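Local coordinates for protein platelet inhibitor (Ancylostoma caninum, PDB 4TPV) that inhibits platelet aggregation and adhesion in the hookworm's host, possibly by binding the platelet integrins glycoprotein IIb/IIIa and alpha-2/beta-1, at residues G152-R157 and Q172-I177; N69-S74 and G85-S90; D115-L120 and C135-E140. All coordinates share one frame; numbering follows the deposited sequence. Where two conformers were deposited one is given.

Overall arrangement
Interactions 2 and 3 both involve the central sheet of this CAP-fold chain, interaction 2 packing a helix on its edge strand 68-73, whereas interaction 1 ties together the cysteine-rich C-terminal region. Strands 68-73 and 130-138 are neighbours in the sheet, and Asn-69 N of interaction 2 lies 2.9 Å from Cys-135 O of interaction 3, a probable hydrogen bond; the Trp-88 indole also packs on Cys-135 and Tyr-137. Interaction 3 is the most central, about 6 Å from the middle of the chain, and its centre is about 17 Å from that of each other contact. Interactions 1 and 2 lie on opposite sides of the chain's centre, their own centres about 27 Å apart.

Interaction 1. Residues G152-R157 and Q172-I177; sequences GAPCSR and QNLLCI
Pro-154 and Leu-174 mark the closest approach of the two backbones, their CA atoms 5.1 Å apart. Pro-154 and Cys-155 occupy the middle positions of a type II beta turn from Ala-153 to Ser-156, in the disulfide-rich C-terminal part of this CAP protein; the positive phi of Cys-155 (69°) fits that turn. Ala-153 O closes it by accepting Ser-156 N at 3.0 Å. The Ser-156 hydroxyl adds a second, shorter bond, its OG meeting a lone pair of Ala-153 O at 2.6 Å within the plane of that carbonyl. Across the contact the polar link is a water, which accepts from Cys-155 N at 2.9 Å and donates to Leu-174 O at 2.7 Å. Beside it, the Pro-154 ring and the Leu-174 side chain run abreast in one direction. The CB of Leu-174 starts away from the turn, but chi1 (-72°) swings CG beside the backbone N, and the CD2 branch then reaches to within 3.6 Å of Pro-154 CB. Helix 13-34 meets the same leucine through Ala-28 and Arg-32. Two disulfides, Cys-155 to Cys-167 and Cys-158 to Cys-176, fasten the region covalently. Cys-155 SG sits close to two backbone oxygens of 172-177, 3.5 Å from Asn-173 O and 3.2 Å from Leu-175 O.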
ATOM      1  N   GLY A 152       4.880   2.085 -19.335  1.00 13.47           N
ATOM      2  CA  GLY A 152       5.612   3.058 -20.129  1.00 15.57           C
ATOM      3  C   GLY A 152       6.694   3.703 -19.284  1.00 15.31           C
ATOM      4  O   GLY A 152       6.871   3.319 -18.134  1.00 16.37           O
ATOM      5  N   ALA A 153       7.404   4.682 -19.855  1.00 15.26           N
ATOM      6  CA  ALA A 153       8.467   5.381 -19.126  1.00 16.98           C
ATOM      7  C   ALA A 153       7.950   5.893 -17.792  1.00 16.99           C
ATOM      8  O   ALA A 153       6.898   6.509 -17.749  1.00 12.80           O
ATOM      9  CB  ALA A 153       8.999   6.536 -19.951  1.00 17.08           C
ATOM     10  N   PRO A 154       8.676   5.623 -16.708  1.00 13.62           N
ATOM     11  CA  PRO A 154       8.174   6.106 -15.417  1.00 10.07           C
ATOM     12  C   PRO A 154       7.913   7.620 -15.441  1.00 12.43           C
ATOM     13  O   PRO A 154       8.634   8.408 -16.089  1.00 13.48           O
ATOM     14  CB  PRO A 154       9.295   5.706 -14.451  1.00 16.00           C
ATOM     15  CG  PRO A 154       9.815   4.401 -15.068  1.00 16.47           C
ATOM     16  CD  PRO A 154       9.828   4.715 -16.545  1.00 13.12           C
ATOM     17  N   CYS A 155       6.820   8.000 -14.788  1.00 11.30           N
ATOM     18  CA  CYS A 155       6.376   9.390 -14.700  1.00 13.20           C
ATOM     19  C   CYS A 155       5.873  10.007 -16.003  1.00 13.89           C
ATOM     20  O   CYS A 155       5.426  11.150 -16.009  1.00 16.01           O
ATOM     21  CB  CYS A 155       7.494  10.271 -14.135  1.00 12.27           C
ATOM     22  SG  CYS A 155       7.606  10.237 -12.334  1.00 15.03           S
ATOM     23  N   SER A 156       5.876   9.253 -17.100  1.00 11.75           N
ATOM     24  CA  SER A 156       5.449   9.814 -18.366  1.00 13.46           C
ATOM     25  C   SER A 156       3.959  10.156 -18.386  1.00 18.36           C
ATOM     26  O   SER A 156       3.508  10.909 -19.248  1.00 17.31           O
ATOM     27  CB  SER A 156       5.785   8.842 -19.513  1.00 13.77           C
ATOM     28  OG  SER A 156       5.122   7.599 -19.343  1.00 12.94           O
ATOM     29  N   ARG A 157       3.192   9.611 -17.446  1.00 13.52           N
ATOM     30  CA  ARG A 157       1.760   9.886 -17.443  1.00 17.33           C
ATOM     31  C   ARG A 157       1.255  10.428 -16.104  1.00 14.18           C
ATOM     32  O   ARG A 157       0.080  10.305 -15.813  1.00 13.19           O
ATOM     33  CB  ARG A 157       0.977   8.623 -17.836  1.00 15.43           C
ATOM     34  CG  ARG A 157       1.125   8.285 -19.327  1.00 16.92           C
ATOM     35  CD  ARG A 157       0.394   7.012 -19.711  1.00 17.64           C
ATOM     36  NE  ARG A 157      -1.063   7.105 -19.564  1.00 20.84           N
ATOM     37  CZ  ARG A 157      -1.908   6.143 -19.929  1.00 21.15           C
ATOM     38  NH1 ARG A 157      -1.447   5.019 -20.468  1.00 21.82           N
ATOM     39  NH2 ARG A 157      -3.212   6.296 -19.751  1.00 25.95           N
ATOM     40  N   GLN A 172      13.362   8.914  -6.838  1.00 12.95           N
ATOM     41  CA  GLN A 172      14.190   8.650  -8.020  1.00 13.88           C
ATOM     42  C   GLN A 172      13.472   8.987  -9.326  1.00 16.14           C
ATOM     43  O   GLN A 172      13.770   8.417 -10.376  1.00 13.36           O
ATOM     44  CB  GLN A 172      14.665   7.182  -8.027  1.00 15.77           C
ATOM     45  CG  GLN A 172      15.462   6.767  -6.769  1.00 15.42           C
ATOM     46  CD  GLN A 172      14.550   6.420  -5.556  1.00 20.99           C
ATOM     47  OE1 GLN A 172      13.634   5.600  -5.668  1.00 21.14           O
ATOM     48  NE2 GLN A 172      14.814   7.035  -4.404  1.00 21.60           N
ATOM     49  N   ASN A 173      12.565   9.961  -9.268  1.00 12.85           N
ATOM     50  CA  ASN A 173      11.759  10.329 -10.427  1.00 14.54           C
ATOM     51  C   ASN A 173      11.062   9.133 -11.079  1.00 10.19           C
ATOM     52  O   ASN A 173      10.920   9.072 -12.312  1.00 12.75           O
ATOM     53  CB  ASN A 173      12.621  11.074 -11.443  1.00 13.83           C
ATOM     54  CG  ASN A 173      13.052  12.424 -10.926  1.00 24.24           C
ATOM     55  OD1 ASN A 173      14.226  12.641 -10.642  1.00 33.52           O
ATOM     56  ND2 ASN A 173      12.091  13.332 -10.760  1.00 20.62           N
ATOM     57  N   LEU A 174      10.582   8.229 -10.233  1.00 11.39           N
ATOM     58  CA  LEU A 174       9.868   7.043 -10.677  1.00 11.36           C
ATOM     59  C   LEU A 174       8.389   7.128 -10.364  1.00 15.09           C
ATOM     60  O   LEU A 174       7.581   6.458 -11.017  1.00 12.68           O
ATOM     61  CB  LEU A 174      10.438   5.786 -10.013  1.00  8.92           C
ATOM     62  CG  LEU A 174      11.816   5.346 -10.511  1.00 12.97           C
ATOM     63  CD1 LEU A 174      12.395   4.293  -9.583  1.00 14.82           C
ATOM     64  CD2 LEU A 174      11.717   4.830 -11.950  1.00 15.31           C
ATOM     65  N   LEU A 175       8.044   7.941  -9.358  1.00 11.05           N
ATOM     66  CA  LEU A 175       6.679   8.017  -8.833  1.00 11.85           C
ATOM     67  C   LEU A 175       6.073   9.403  -9.040  1.00  9.67           C
ATOM     68  O   LEU A 175       6.781  10.374  -9.273  1.00 12.93           O
ATOM     69  CB  LEU A 175       6.666   7.652  -7.338  1.00  8.87           C
ATOM     70  CG  LEU A 175       7.358   6.348  -6.918  1.00  9.56           C
ATOM     71  CD1 LEU A 175       7.159   6.070  -5.431  1.00 11.36           C
ATOM     72  CD2 LEU A 175       6.887   5.171  -7.774  1.00 11.55           C
ATOM     73  N   CYS A 176       4.748   9.474  -8.979  1.00 10.65           N
ATOM     74  CA  CYS A 176       4.033  10.742  -9.161  1.00  9.53           C
ATOM     75  C   CYS A 176       3.562  11.273  -7.832  1.00 10.02           C
ATOM     76  O   CYS A 176       2.936  10.551  -7.077  1.00 11.80           O
ATOM     77  CB  CYS A 176       2.818  10.562 -10.061  1.00  9.37           C
ATOM     78  SG  CYS A 176       3.144   9.829 -11.671  1.00 14.71           S
ATOM     79  N   ILE A 177       3.817  12.553  -7.557  1.00  9.54           N
ATOM     80  CA  ILE A 177       3.403  13.155  -6.276  1.00  9.99           C
ATOM     81  C   ILE A 177       2.478  14.360  -6.468  1.00 13.31           C
ATOM     82  O   ILE A 177       2.619  15.120  -7.420  1.00 10.76           O
ATOM     83  CB  ILE A 177       4.648  13.579  -5.459  1.00 11.14           C
ATOM     84  CG1 ILE A 177       4.273  14.009  -4.038  1.00 18.22           C
ATOM     85  CG2 ILE A 177       5.454  14.665  -6.179  1.00 11.56           C
ATOM     86  CD1 ILE A 177       3.754  12.894  -3.174  1.00 18.27           C
TER
HETATM   87  O   HOH W   1       5.625   6.152 -12.847  1.00 13.58           O

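Interaction 2. Residues N69-S74 and G85-S90; sequences NVDVFS and GNSWWS
Trp-88 presents one face of its indole to Asn-69 and its N-H to the carbonyl of Val-70, joining helix 80-89 to strand 68-73 in the alpha-beta-alpha sandwich of the CAP fold. The evidence for a CH-pi contact is the position of Asn-69 CB, 3.7 Å from the centroid of the six-membered ring of Trp-88 and almost on the ring normal. The amide of Asn-69 does not stack flat on the indole: the two planes are 65° apart, although Asn-69 ND2 comes within 3.7 Å of Trp-88 CE3. That amide is held on helix 107-113, where its OD1 accepts from Asn-111 ND2 and its ND2 donates to Asn-108 O. With CG anti to the carbonyl carbon (chi1 -62°), the Trp-88 side chain reaches from the helix to the strand backbone. Its NE1 donates to Val-70 O at 3.1 Å, with an angle of 150° at the hydrogen; the donor stands above the carbonyl plane instead of on a lone pair. Beyond this bond, the Asp-71 carboxylate lies beside Ser-87 by packing alone, while Asp-71 CB approaches Trp-88 NE1 obliquely at 3.5 Å.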
ATOM      1  N   ASN A  69      -5.645  -4.987   2.742  1.00  7.69           N
ATOM      2  CA  ASN A  69      -4.674  -6.078   2.899  1.00  8.18           C
ATOM      3  C   ASN A  69      -4.693  -6.588   4.335  1.00  8.75           C
ATOM      4  O   ASN A  69      -4.811  -5.789   5.271  1.00  7.58           O
ATOM      5  CB  ASN A  69      -3.255  -5.611   2.546  1.00  8.26           C
ATOM      6  CG  ASN A  69      -2.995  -5.546   1.055  1.00  7.34           C
ATOM      7  OD1 ASN A  69      -3.868  -5.815   0.240  1.00  8.82           O
ATOM      8  ND2 ASN A  69      -1.768  -5.173   0.697  1.00  7.85           N
ATOM      9  N   VAL A  70      -4.576  -7.903   4.524  1.00  8.93           N
ATOM     10  CA  VAL A  70      -4.502  -8.485   5.856  1.00 11.32           C
ATOM     11  C   VAL A  70      -3.331  -9.434   5.952  1.00 13.44           C
ATOM     12  O   VAL A  70      -3.022 -10.149   4.990  1.00 13.04           O
ATOM     13  CB  VAL A  70      -5.807  -9.235   6.215  1.00 10.93           C
ATOM     14  CG1 VAL A  70      -5.771  -9.766   7.661  1.00 17.25           C
ATOM     15  CG2 VAL A  70      -6.996  -8.320   6.007  1.00 12.23           C
ATOM     16  N   ASP A  71      -2.662  -9.410   7.103  1.00  8.48           N
ATOM     17  CA  ASP A  71      -1.657 -10.416   7.418  1.00  8.92           C
ATOM     18  C   ASP A  71      -1.854 -10.903   8.834  1.00 11.63           C
ATOM     19  O   ASP A  71      -2.240 -10.126   9.701  1.00 12.16           O
ATOM     20  CB  ASP A  71      -0.259  -9.843   7.242  1.00  8.85           C
ATOM     21  CG  ASP A  71       0.825 -10.909   7.280  1.00 15.65           C
ATOM     22  OD1 ASP A  71       0.553 -12.089   6.953  1.00 16.29           O
ATOM     23  OD2 ASP A  71       1.962 -10.543   7.645  1.00 17.49           O
ATOM     24  N   VAL A  72      -1.607 -12.191   9.066  1.00  9.27           N
ATOM     25  CA  VAL A  72      -1.841 -12.806  10.357  1.00 10.68           C
ATOM     26  C   VAL A  72      -0.618 -13.638  10.742  1.00 11.09           C
ATOM     27  O   VAL A  72      -0.194 -14.504   9.974  1.00 14.80           O
ATOM     28  CB  VAL A  72      -3.096 -13.723  10.350  1.00 11.39           C
ATOM     29  CG1 VAL A  72      -3.287 -14.394  11.712  1.00 16.66           C
ATOM     30  CG2 VAL A  72      -4.338 -12.941   9.947  1.00 12.52           C
ATOM     31  N   PHE A  73      -0.070 -13.413  11.939  1.00 12.23           N
ATOM     32  CA  PHE A  73       1.091 -14.195  12.400  1.00 12.45           C
ATOM     33  C   PHE A  73       1.260 -14.168  13.906  1.00 15.48           C
ATOM     34  O   PHE A  73       0.674 -13.339  14.588  1.00 15.38           O
ATOM     35  CB  PHE A  73       2.398 -13.691  11.757  1.00 14.03           C
ATOM     36  CG  PHE A  73       2.623 -12.205  11.912  1.00 13.96           C
ATOM     37  CD1 PHE A  73       3.161 -11.691  13.080  1.00 14.02           C
ATOM     38  CD2 PHE A  73       2.286 -11.326  10.888  1.00 13.45           C
ATOM     39  CE1 PHE A  73       3.371 -10.314  13.218  1.00 12.87           C
ATOM     40  CE2 PHE A  73       2.487  -9.957  11.022  1.00 13.45           C
ATOM     41  CZ  PHE A  73       3.026  -9.452  12.189  1.00 13.33           C
ATOM     42  N   SER A  74       2.075 -15.093  14.414  1.00 16.51           N
ATOM     43  CA  SER A  74       2.581 -15.031  15.776  1.00 21.75           C
ATOM     44  C   SER A  74       4.057 -15.369  15.704  1.00 19.45           C
ATOM     45  O   SER A  74       4.522 -15.862  14.670  1.00 18.83           O
ATOM     46  CB  SER A  74       1.841 -16.002  16.698  1.00 29.47           C
ATOM     47  OG  SER A  74       2.236 -15.811  18.045  1.00 40.17           O
ATOM     48  N   GLY A  85       4.934  -6.493   5.242  1.00 10.48           N
ATOM     49  CA  GLY A  85       5.357  -6.071   3.925  1.00 11.30           C
ATOM     50  C   GLY A  85       5.917  -7.223   3.119  1.00 12.08           C
ATOM     51  O   GLY A  85       5.598  -7.390   1.943  1.00 10.45           O
ATOM     52  N   ASN A  86       6.752  -8.032   3.757  1.00 12.38           N
ATOM     53  CA  ASN A  86       7.400  -9.125   3.039  1.00 13.19           C
ATOM     54  C   ASN A  86       6.411 -10.209   2.634  1.00 10.87           C
ATOM     55  O   ASN A  86       6.514 -10.789   1.542  1.00 13.19           O
ATOM     56  CB  ASN A  86       8.542  -9.703   3.883  1.00 11.76           C
ATOM     57  CG  ASN A  86       9.827  -8.942   3.688  1.00 19.82           C
ATOM     58  OD1 ASN A  86      10.582  -9.215   2.759  1.00 20.65           O
ATOM     59  ND2 ASN A  86      10.068  -7.955   4.542  1.00 15.28           N
ATOM     60  N   SER A  87       5.450 -10.499   3.502  1.00  9.45           N
ATOM     61  CA  SER A  87       4.423 -11.467   3.156  0.67  8.57           C
ATOM     62  C   SER A  87       3.640 -10.984   1.939  1.00 11.19           C
ATOM     63  O   SER A  87       3.411 -11.751   1.013  1.00 11.83           O
ATOM     64  CB  SER A  87       3.470 -11.711   4.330  0.67 13.40           C
ATOM     65  OG  SER A  87       2.615 -12.806   4.042  0.67 13.94           O
ATOM     66  N   TRP A  88       3.246  -9.715   1.938  1.00  9.99           N
ATOM     67  CA  TRP A  88       2.483  -9.168   0.822  1.00  9.56           C
ATOM     68  C   TRP A  88       3.344  -9.059  -0.445  1.00  9.36           C
ATOM     69  O   TRP A  88       2.906  -9.415  -1.541  1.00  9.33           O
ATOM     70  CB  TRP A  88       1.888  -7.810   1.213  1.00 10.85           C
ATOM     71  CG  TRP A  88       0.936  -7.918   2.373  1.00  9.80           C
ATOM     72  CD1 TRP A  88       0.312  -9.036   2.801  1.00  7.23           C
ATOM     73  CD2 TRP A  88       0.526  -6.865   3.262  1.00  7.60           C
ATOM     74  NE1 TRP A  88      -0.481  -8.763   3.898  1.00  8.93           N
ATOM     75  CE2 TRP A  88      -0.355  -7.430   4.201  1.00  8.13           C
ATOM     76  CE3 TRP A  88       0.835  -5.509   3.361  1.00  8.93           C
ATOM     77  CZ2 TRP A  88      -0.963  -6.680   5.209  1.00  9.24           C
ATOM     78  CZ3 TRP A  88       0.240  -4.763   4.360  1.00  9.88           C
ATOM     79  CH2 TRP A  88      -0.646  -5.349   5.274  1.00  9.56           C
ATOM     80  N   TRP A  89       4.571  -8.562  -0.310  1.00  9.59           N
ATOM     81  CA  TRP A  89       5.449  -8.445  -1.483  1.00  8.79           C
ATOM     82  C   TRP A  89       5.718  -9.790  -2.165  1.00 11.75           C
ATOM     83  O   TRP A  89       5.801  -9.865  -3.398  1.00 11.10           O
ATOM     84  CB  TRP A  89       6.784  -7.793  -1.086  1.00  9.16           C
ATOM     85  CG  TRP A  89       7.799  -7.825  -2.208  1.00 14.63           C
ATOM     86  CD1 TRP A  89       8.749  -8.777  -2.423  1.00 16.74           C
ATOM     87  CD2 TRP A  89       7.940  -6.873  -3.270  1.00 12.68           C
ATOM     88  NE1 TRP A  89       9.489  -8.468  -3.539  1.00 15.95           N
ATOM     89  CE2 TRP A  89       9.008  -7.306  -4.082  1.00 15.04           C
ATOM     90  CE3 TRP A  89       7.274  -5.692  -3.608  1.00 14.80           C
ATOM     91  CZ2 TRP A  89       9.427  -6.595  -5.211  1.00 17.06           C
ATOM     92  CZ3 TRP A  89       7.681  -4.992  -4.719  1.00 17.84           C
ATOM     93  CH2 TRP A  89       8.749  -5.446  -5.515  1.00 19.66           C
ATOM     94  N   SER A  90       5.827 -10.852  -1.368  1.00  9.13           N
ATOM     95  CA  SER A  90       6.138 -12.178  -1.913  0.51 10.09           C
ATOM     96  C   SER A  90       5.114 -12.673  -2.943  1.00 10.48           C
ATOM     97  O   SER A  90       5.402 -13.587  -3.723  1.00 12.88           O
ATOM     98  CB  SER A  90       6.266 -13.196  -0.780  0.51 11.42           C
ATOM     99  OG  SER A  90       7.435 -12.949  -0.013  0.51 14.97           O
TER

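Interaction 3. Residues D115-L120 and C135-E140; sequences DSHDKL and CQYGPE
Gly-138 O is gripped by two successive amides, Asp-118 N at 2.8 Å and Lys-119 N at 3.2 Å. Two residues facing one define a classic beta bulge, here at the open end of the antiparallel hairpin 119-127/130-138. The first bond is the straighter, 152° at its hydrogen, and lies in the carbonyl plane; the second donor is tilted from it. Gly-138 N answers with a bond to Lys-119 O at 3.0 Å, completing a hydrogen-bonded pair. One residue further, Leu-120 and Tyr-137 form a non-hydrogen-bonded pair whose side chains share a sheet face, Leu-120 CB resting 3.6 Å from Tyr-137 CD1. Just before the strand begins, His-117 takes CG anti to its carbonyl carbon (chi1 -81°), which lays one ring face over Tyr-137 CB, 3.9 Å from the imidazole centroid. The two rings are nearly parallel (9°), but with centroids 5.8 Å apart this is no face-to-face stack. Bonds of ND1 to Asn-111 O and of NE2 to Glu-67 OE2 fix the rotation of the imidazole. After Gly-138 the chain turns through a cis peptide, and Pro-139 CD settles 3.2 Å from Ser-116 O. Around this junction, helix 13-34 touches Leu-120 and offers His-23 to the Tyr-137 hydroxyl, helix 107-113 packs on Tyr-137, and strand 43-44 pairs with 119-127 through Val-43.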
ATOM      1  N   ASP A 115      -1.350   1.490  -9.513  1.00  7.90           N
ATOM      2  CA  ASP A 115      -0.592   2.696  -9.812  1.00  7.90           C
ATOM      3  C   ASP A 115      -1.314   3.942  -9.279  1.00 11.29           C
ATOM      4  O   ASP A 115      -0.661   4.886  -8.824  1.00  9.82           O
ATOM      5  CB  ASP A 115      -0.221   2.798 -11.324  1.00 12.96           C
ATOM      6  CG  ASP A 115      -1.405   2.814 -12.268  1.00 11.51           C
ATOM      7  OD1 ASP A 115      -2.573   2.711 -11.853  1.00 11.68           O
ATOM      8  OD2 ASP A 115      -1.134   2.923 -13.477  1.00 10.68           O
ATOM      9  N   SER A 116      -2.648   3.911  -9.245  1.00  8.90           N
ATOM     10  CA  SER A 116      -3.396   5.093  -8.840  1.00 10.14           C
ATOM     11  C   SER A 116      -3.546   5.179  -7.322  1.00  7.89           C
ATOM     12  O   SER A 116      -4.051   6.188  -6.803  1.00  9.58           O
ATOM     13  CB  SER A 116      -4.777   5.125  -9.506  1.00 10.61           C
ATOM     14  OG  SER A 116      -5.508   3.950  -9.202  1.00 12.73           O
ATOM     15  N   HIS A 117      -3.121   4.149  -6.607  1.00  8.48           N
ATOM     16  CA  HIS A 117      -3.142   4.243  -5.139  1.00  8.81           C
ATOM     17  C   HIS A 117      -2.142   5.283  -4.638  1.00 13.36           C
ATOM     18  O   HIS A 117      -0.961   5.205  -4.962  1.00 13.47           O
ATOM     19  CB  HIS A 117      -2.841   2.891  -4.480  1.00  7.29           C
ATOM     20  CG  HIS A 117      -4.017   1.972  -4.421  1.00  9.60           C
ATOM     21  ND1 HIS A 117      -3.905   0.645  -4.059  1.00  7.72           N
ATOM     22  CD2 HIS A 117      -5.327   2.178  -4.695  1.00 10.39           C
ATOM     23  CE1 HIS A 117      -5.096   0.075  -4.119  1.00  8.97           C
ATOM     24  NE2 HIS A 117      -5.977   0.983  -4.492  1.00  8.40           N
ATOM     25  N   ASP A 118      -2.598   6.236  -3.818  1.00  9.39           N
ATOM     26  CA  ASP A 118      -1.673   7.261  -3.325  1.00  8.21           C
ATOM     27  C   ASP A 118      -1.796   7.491  -1.819  1.00  8.90           C
ATOM     28  O   ASP A 118      -1.201   8.420  -1.281  1.00  9.89           O
ATOM     29  CB  ASP A 118      -1.886   8.586  -4.073  1.00 10.93           C
ATOM     30  CG  ASP A 118      -3.274   9.173  -3.886  1.00 15.61           C
ATOM     31  OD1 ASP A 118      -4.073   8.679  -3.073  1.00 16.25           O
ATOM     32  OD2 ASP A 118      -3.574  10.171  -4.576  1.00 24.53           O
ATOM     33  N   LYS A 119      -2.563   6.637  -1.155  1.00  9.80           N
ATOM     34  CA  LYS A 119      -2.773   6.762   0.289  1.00  9.77           C
ATOM     35  C   LYS A 119      -2.838   5.379   0.932  1.00 10.64           C
ATOM     36  O   LYS A 119      -3.370   4.433   0.347  1.00 11.11           O
ATOM     37  CB  LYS A 119      -4.066   7.533   0.601  1.00 14.13           C
ATOM     38  CG  LYS A 119      -4.093   8.978   0.166  1.00 16.90           C
ATOM     39  CD  LYS A 119      -5.494   9.552   0.389  1.00 21.72           C
ATOM     40  CE  LYS A 119      -5.525  11.053   0.129  1.00 33.35           C
ATOM     41  NZ  LYS A 119      -5.180  11.390  -1.284  1.00 35.84           N
ATOM     42  N   LEU A 120      -2.258   5.244   2.121  1.00  8.90           N
ATOM     43  CA  LEU A 120      -2.490   4.055   2.935  1.00  7.91           C
ATOM     44  C   LEU A 120      -2.631   4.436   4.402  1.00 14.11           C
ATOM     45  O   LEU A 120      -2.147   5.485   4.843  1.00  9.59           O
ATOM     46  CB  LEU A 120      -1.353   3.023   2.782  1.00  9.58           C
ATOM     47  CG  LEU A 120      -0.117   3.281   3.660  1.00 10.65           C
ATOM     48  CD1 LEU A 120       0.790   2.050   3.671  1.00 12.51           C
ATOM     49  CD2 LEU A 120       0.646   4.501   3.176  1.00 11.44           C
ATOM     50  N   CYS A 135      -3.840  -3.085   6.346  1.00  8.17           N
ATOM     51  CA  CYS A 135      -3.644  -1.801   5.706  1.00  8.25           C
ATOM     52  C   CYS A 135      -4.789  -1.548   4.735  1.00 10.37           C
ATOM     53  O   CYS A 135      -5.257  -2.459   4.050  1.00  9.93           O
ATOM     54  CB  CYS A 135      -2.305  -1.738   4.974  1.00  7.19           C
ATOM     55  SG  CYS A 135      -0.824  -1.691   6.030  1.00 10.04           S
ATOM     56  N   GLN A 136      -5.240  -0.302   4.716  1.00  8.21           N
ATOM     57  CA  GLN A 136      -6.293   0.152   3.833  1.00  7.53           C
ATOM     58  C   GLN A 136      -5.689   1.154   2.864  1.00  7.63           C
ATOM     59  O   GLN A 136      -4.840   1.977   3.243  1.00  8.21           O
ATOM     60  CB  GLN A 136      -7.447   0.787   4.642  1.00 10.73           C
ATOM     61  CG  GLN A 136      -8.203  -0.213   5.507  1.00 12.84           C
ATOM     62  CD  GLN A 136      -9.391  -0.815   4.794  1.00 19.18           C
ATOM     63  OE1 GLN A 136      -9.676  -0.479   3.641  1.00 21.04           O
ATOM     64  NE2 GLN A 136     -10.099  -1.716   5.478  1.00 16.11           N
ATOM     65  N   TYR A 137      -6.106   1.070   1.605  1.00  7.37           N
ATOM     66  CA  TYR A 137      -5.543   1.905   0.558  1.00 11.29           C
ATOM     67  C   TYR A 137      -6.594   2.782  -0.103  1.00  8.65           C
ATOM     68  O   TYR A 137      -7.811   2.531  -0.007  1.00  9.46           O
ATOM     69  CB  TYR A 137      -4.853   1.018  -0.490  1.00  9.35           C
ATOM     70  CG  TYR A 137      -3.798   0.119   0.121  1.00  8.25           C
ATOM     71  CD1 TYR A 137      -2.508   0.575   0.340  1.00 11.34           C
ATOM     72  CD2 TYR A 137      -4.115  -1.177   0.537  1.00  7.03           C
ATOM     73  CE1 TYR A 137      -1.531  -0.255   0.937  1.00 13.04           C
ATOM     74  CE2 TYR A 137      -3.154  -2.003   1.126  1.00  9.35           C
ATOM     75  CZ  TYR A 137      -1.859  -1.541   1.308  1.00  8.85           C
ATOM     76  OH  TYR A 137      -0.913  -2.370   1.881  1.00  9.30           O
ATOM     77  N   GLY A 138      -6.123   3.823  -0.786  1.00  8.17           N
ATOM     78  CA  GLY A 138      -7.013   4.698  -1.538  1.00  9.98           C
ATOM     79  C   GLY A 138      -6.289   5.425  -2.657  1.00 11.12           C
ATOM     80  O   GLY A 138      -5.062   5.473  -2.680  1.00 11.06           O
ATOM     81  N   PRO A 139      -7.048   5.961  -3.626  1.00 10.64           N
ATOM     82  CA  PRO A 139      -8.508   5.826  -3.688  1.00  9.17           C
ATOM     83  C   PRO A 139      -8.944   4.459  -4.182  1.00 11.71           C
ATOM     84  O   PRO A 139      -8.131   3.648  -4.629  1.00 14.24           O
ATOM     85  CB  PRO A 139      -8.930   6.919  -4.690  1.00 14.23           C
ATOM     86  CG  PRO A 139      -7.660   7.466  -5.290  1.00 23.15           C
ATOM     87  CD  PRO A 139      -6.502   6.649  -4.804  1.00 15.53           C
ATOM     88  N   GLU A 140     -10.239   4.190  -4.098  1.00 13.20           N
ATOM     89  CA  GLU A 140     -10.745   2.900  -4.550  1.00 11.25           C
ATOM     90  C   GLU A 140     -10.645   2.730  -6.065  1.00 15.11           C
ATOM     91  O   GLU A 140     -11.104   3.575  -6.838  1.00 18.46           O
ATOM     92  CB  GLU A 140     -12.192   2.714  -4.093  1.00 19.39           C
ATOM     93  CG  GLU A 140     -12.346   2.569  -2.588  1.00 27.61           C
ATOM     94  CD  GLU A 140     -13.805   2.521  -2.159  1.00 42.62           C
ATOM     95  OE1 GLU A 140     -14.690   2.707  -3.025  1.00 48.72           O
ATOM     96  OE2 GLU A 140     -14.063   2.301  -0.957  1.00 48.54           O
TER